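Local coordinates for protein L-isoleucine-4-hydroxylase (Bacillus thuringiensis, PDB 6LNH) that catalyses the iron- and 2-oxoglutarate-dependent hydroxylation of L-isoleucine to (4S)-4-hydroxy-L-isoleucine and also sulfoxidises L-methionine and related thioethers, at residues 53-56 / 57-60; 123-126 / 127-131. One frame throughout, in Å; residues are numbered along the deposited sequence.

Interaction 1: residues 53-56 / 57-60; sequences QLDY and YNLE
The helix that begins at residue 44 gives way to 3-10 turns as it runs into the loop before strand 68-77, and here L54 and D55 bond to Y57 and N58. Two i to i+3 backbone bonds carry the turn: Y57 N to L54 O at 3.3 Å and N58 N to D55 O at 3.0 Å. Each closes a tight turn.

D55 also meets N58 through its side chain. Its chi1 of -168° leaves CG beside the carbonyl carbon of D55, where OD1 can meet N58 ND2 in a weak bond of 3.4 Å. The two side chains cross at about a right angle, their carboxylate and amide planes turned 58° from each other. Further partners lie beyond: N113 ND2 bonds OD1 and Q151 NE2 bonds OD2, a fitting use of a buried carboxylate that can accept at both oxygens.

Y56 and L59 lie side by side on the face turned to the sheet. L59 CD1 approaches the Y56 ring obliquely, 3.9 Å from CD2, and L59 CG packs 3.7 Å from Y56 O. The tyrosine reaches far enough inward for its hydroxyl to hydrogen-bond I240 O, while both side chains touch Q151 and R153.

The Y57 ring presents its edge to L54 O, which lies 3.5 Å from CD1; it forms a cation-pi pair with R153 and packs on T50 of the second subunit. L54 packs on L54 of that subunit, which suits an apolar leucine to this partly exposed position. The successive i+3 backbone bonds from L54 and D55 are typical of a helix C terminus unwinding through 3-10 turns, here against the cupin-type beta-sheet.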
# COMPACT_ATOMS: atom_id res chain seq x y z
N GLN C 53 -21.36 -1.34 -6.97
CA GLN C 53 -20.44 -0.44 -6.29
C GLN C 53 -20.89 1.01 -6.44
O GLN C 53 -20.77 1.80 -5.50
CB GLN C 53 -19.03 -0.59 -6.85
CG GLN C 53 -18.28 -1.83 -6.39
CD GLN C 53 -16.96 -2.00 -7.12
OE1 GLN C 53 -16.77 -1.45 -8.20
NE2 GLN C 53 -16.05 -2.75 -6.52
N LEU C 54 -21.44 1.36 -7.60
CA LEU C 54 -21.85 2.73 -7.85
C LEU C 54 -23.08 3.11 -7.05
O LEU C 54 -23.33 4.30 -6.83
CB LEU C 54 -22.10 2.94 -9.34
CG LEU C 54 -20.87 3.10 -10.22
CD1 LEU C 54 -21.24 3.18 -11.70
CD2 LEU C 54 -20.07 4.32 -9.80
N ASP C 55 -23.87 2.13 -6.61
CA ASP C 55 -25.05 2.42 -5.81
C ASP C 55 -24.71 2.98 -4.43
O ASP C 55 -25.55 3.65 -3.83
CB ASP C 55 -25.92 1.17 -5.65
CG ASP C 55 -27.29 1.49 -5.08
OD1 ASP C 55 -27.95 2.40 -5.62
OD2 ASP C 55 -27.70 0.83 -4.10
N TYR C 56 -23.50 2.73 -3.93
CA TYR C 56 -23.13 3.24 -2.62
C TYR C 56 -22.97 4.75 -2.61
O TYR C 56 -22.91 5.35 -1.53
CB TYR C 56 -21.84 2.57 -2.12
CG TYR C 56 -22.06 1.18 -1.59
CD1 TYR C 56 -22.35 0.12 -2.44
CD2 TYR C 56 -22.01 0.92 -0.22
CE1 TYR C 56 -22.57 -1.16 -1.95
CE2 TYR C 56 -22.22 -0.35 0.28
CZ TYR C 56 -22.50 -1.39 -0.59
OH TYR C 56 -22.71 -2.65 -0.10
N TYR C 57 -22.89 5.39 -3.78
CA TYR C 57 -22.88 6.84 -3.88
C TYR C 57 -24.27 7.46 -3.76
O TYR C 57 -24.39 8.68 -3.84
CB TYR C 57 -22.23 7.28 -5.19
CG TYR C 57 -20.75 6.94 -5.29
CD1 TYR C 57 -20.33 5.66 -5.60
CD2 TYR C 57 -19.79 7.91 -5.07
CE1 TYR C 57 -18.99 5.34 -5.69
CE2 TYR C 57 -18.44 7.61 -5.15
CZ TYR C 57 -18.04 6.33 -5.46
OH TYR C 57 -16.71 6.02 -5.55
N ASN C 58 -25.32 6.64 -3.61
CA ASN C 58 -26.68 7.14 -3.45
C ASN C 58 -27.19 7.08 -2.01
O ASN C 58 -28.28 7.60 -1.73
CB ASN C 58 -27.64 6.36 -4.37
CG ASN C 58 -27.37 6.62 -5.84
OD1 ASN C 58 -27.30 7.77 -6.27
ND2 ASN C 58 -27.22 5.56 -6.61
N LEU C 59 -26.45 6.45 -1.11
CA LEU C 59 -26.84 6.36 0.30
C LEU C 59 -26.84 7.73 0.96
O LEU C 59 -25.97 8.57 0.70
CB LEU C 59 -25.91 5.41 1.05
CG LEU C 59 -25.76 4.01 0.45
CD1 LEU C 59 -24.76 3.19 1.24
CD2 LEU C 59 -27.11 3.30 0.38
N GLU C 60 -27.84 7.97 1.81
CA GLU C 60 -27.99 9.24 2.50
C GLU C 60 -27.24 9.25 3.83
O GLU C 60 -27.04 8.21 4.46
CB GLU C 60 -29.47 9.55 2.77
CG GLU C 60 -30.32 9.74 1.53
CD GLU C 60 -30.53 11.21 1.22
OE1 GLU C 60 -30.88 11.97 2.15
OE2 GLU C 60 -30.33 11.61 0.05

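Interaction 2: residues 123-126 / 127-131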
# COMPACT_ATOMS: atom_id res chain seq x y z
N GLN C 123 -28.13 -10.94 -5.86
CA GLN C 123 -29.01 -12.08 -5.63
C GLN C 123 -28.22 -13.37 -5.44
O GLN C 123 -28.58 -14.22 -4.62
CB GLN C 123 -30.00 -12.24 -6.78
CG GLN C 123 -31.15 -11.25 -6.82
CD GLN C 123 -31.99 -11.41 -8.08
OE1 GLN C 123 -31.55 -12.02 -9.06
NE2 GLN C 123 -33.21 -10.88 -8.06
N ASN C 124 -27.13 -13.53 -6.20
CA ASN C 124 -26.31 -14.72 -6.07
C ASN C 124 -25.58 -14.75 -4.73
O ASN C 124 -25.42 -15.82 -4.13
CB ASN C 124 -25.32 -14.81 -7.22
CG ASN C 124 -24.54 -16.10 -7.22
OD1 ASN C 124 -25.06 -17.15 -6.83
ND2 ASN C 124 -23.29 -16.04 -7.65
N ILE C 125 -25.11 -13.59 -4.26
CA ILE C 125 -24.45 -13.53 -2.96
C ILE C 125 -25.43 -13.92 -1.86
O ILE C 125 -25.12 -14.73 -0.98
CB ILE C 125 -23.86 -12.14 -2.72
CG1 ILE C 125 -22.72 -11.85 -3.70
CG2 ILE C 125 -23.36 -12.01 -1.28
CD1 ILE C 125 -22.35 -10.39 -3.78
N VAL C 126 -26.64 -13.36 -1.91
CA VAL C 126 -27.66 -13.66 -0.91
C VAL C 126 -28.03 -15.14 -0.94
O VAL C 126 -28.19 -15.78 0.11
CB VAL C 126 -28.89 -12.76 -1.12
CG1 VAL C 126 -30.05 -13.23 -0.26
CG2 VAL C 126 -28.54 -11.31 -0.81
N ARG C 127 -28.17 -15.71 -2.14
CA ARG C 127 -28.52 -17.12 -2.25
C ARG C 127 -27.37 -18.01 -1.77
O ARG C 127 -27.61 -19.05 -1.15
CB ARG C 127 -28.93 -17.46 -3.68
CG ARG C 127 -30.34 -16.98 -4.03
CD ARG C 127 -31.31 -17.15 -2.86
NE ARG C 127 -32.22 -16.02 -2.72
CZ ARG C 127 -33.02 -15.81 -1.68
NH1 ARG C 127 -33.02 -16.67 -0.67
NH2 ARG C 127 -33.81 -14.75 -1.64
N PHE C 128 -26.12 -17.63 -2.06
CA PHE C 128 -24.99 -18.37 -1.51
C PHE C 128 -25.00 -18.30 0.01
O PHE C 128 -24.81 -19.31 0.70
CB PHE C 128 -23.67 -17.84 -2.06
CG PHE C 128 -22.48 -18.43 -1.36
CD1 PHE C 128 -21.96 -19.65 -1.75
CD2 PHE C 128 -21.89 -17.78 -0.28
CE1 PHE C 128 -20.88 -20.21 -1.10
CE2 PHE C 128 -20.81 -18.33 0.38
CZ PHE C 128 -20.30 -19.55 -0.04
N ASP C 129 -25.19 -17.09 0.56
CA ASP C 129 -25.17 -16.93 2.01
C ASP C 129 -26.29 -17.74 2.66
O ASP C 129 -26.09 -18.38 3.70
CB ASP C 129 -25.31 -15.45 2.39
CG ASP C 129 -24.15 -14.61 1.90
OD1 ASP C 129 -23.15 -15.19 1.43
OD2 ASP C 129 -24.23 -13.37 2.00
N THR C 130 -27.47 -17.73 2.04
CA THR C 130 -28.60 -18.48 2.58
C THR C 130 -28.32 -19.97 2.57
O THR C 130 -28.62 -20.67 3.55
CB THR C 130 -29.87 -18.15 1.78
OG1 THR C 130 -30.10 -16.74 1.81
CG2 THR C 130 -31.06 -18.85 2.38
N GLU C 131 -27.75 -20.48 1.47
CA GLU C 131 -27.47 -21.91 1.38
C GLU C 131 -26.40 -22.32 2.38
O GLU C 131 -26.43 -23.43 2.92
CB GLU C 131 -27.04 -22.25 -0.04
CG GLU C 131 -26.51 -23.67 -0.24
CD GLU C 131 -26.14 -23.95 -1.68
OE1 GLU C 131 -26.86 -23.47 -2.59
OE2 GLU C 131 -25.12 -24.64 -1.92
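V126 O is gripped twice by T130, by the backbone N at 2.8 Å and by OG1 at 2.7 Å, and the two donors reach it from opposite faces of its carbonyl plane. The hydroxyl stands beside the backbone N of T130 (chi1 -57°), which turns it back along the helix toward the preceding turn. Threonine can thus be buried here with its polar atom spent on the backbone, its methyl remaining for packing.

Regular i to i+4 bonds run alongside: R127 N to Q123 O at 2.9 Å, F128 N to N124 O, and D129 N to I125 O at 2.8 Å.

One turn apart, I125 and D129 point the same way, the CG2 methyl of I125 lying 3.7 Å from D129 OD2. D129 OD1 sits 3.1 Å from I125 O, but both are acceptors and do not bond. The buried carboxylate instead finds its polar partner on strand 176-184, where H180 NE2 hydrogen-bonds OD2.

R127 bends at chi2 (-38°) and chi3, laying one face of its guanidinium over V126 CG1, which sits 4.1 Å above the plane near its centre; the group also makes a cation-pi pair with Y84. F128 meets F39 edge-to-face. V126 on L149 and T130 on I147 bring the buried side against strand 145-156. The whole is typical of an amphipathic alpha-helix packed on a beta-sheet, with a threonine hydroxyl bonded to the carbonyl four residues earlier.

In the fold
From the N terminus the chain reaches interaction 1 first, where helix 44-54 ends and turns into the loop leading to strand 68-77. After strands 68-77 and 84-86 it arrives at interaction 2, within helix 120-134. The two are in series, neither nested nor crossed, and each spans adjoining residues, so neither closes a long loop. The centres of interaction 1 and interaction 2 lie about 21 Å apart, and the nearest atoms of interactions 1 and 2 are about 9 Å apart. What they share is the large antiparallel sheet: both meet strands 145-156, 176-184 and 236-247, and interaction 1 also reaches 68-77. Interaction 1 alone touches the second subunit. Both lie away from the iron site.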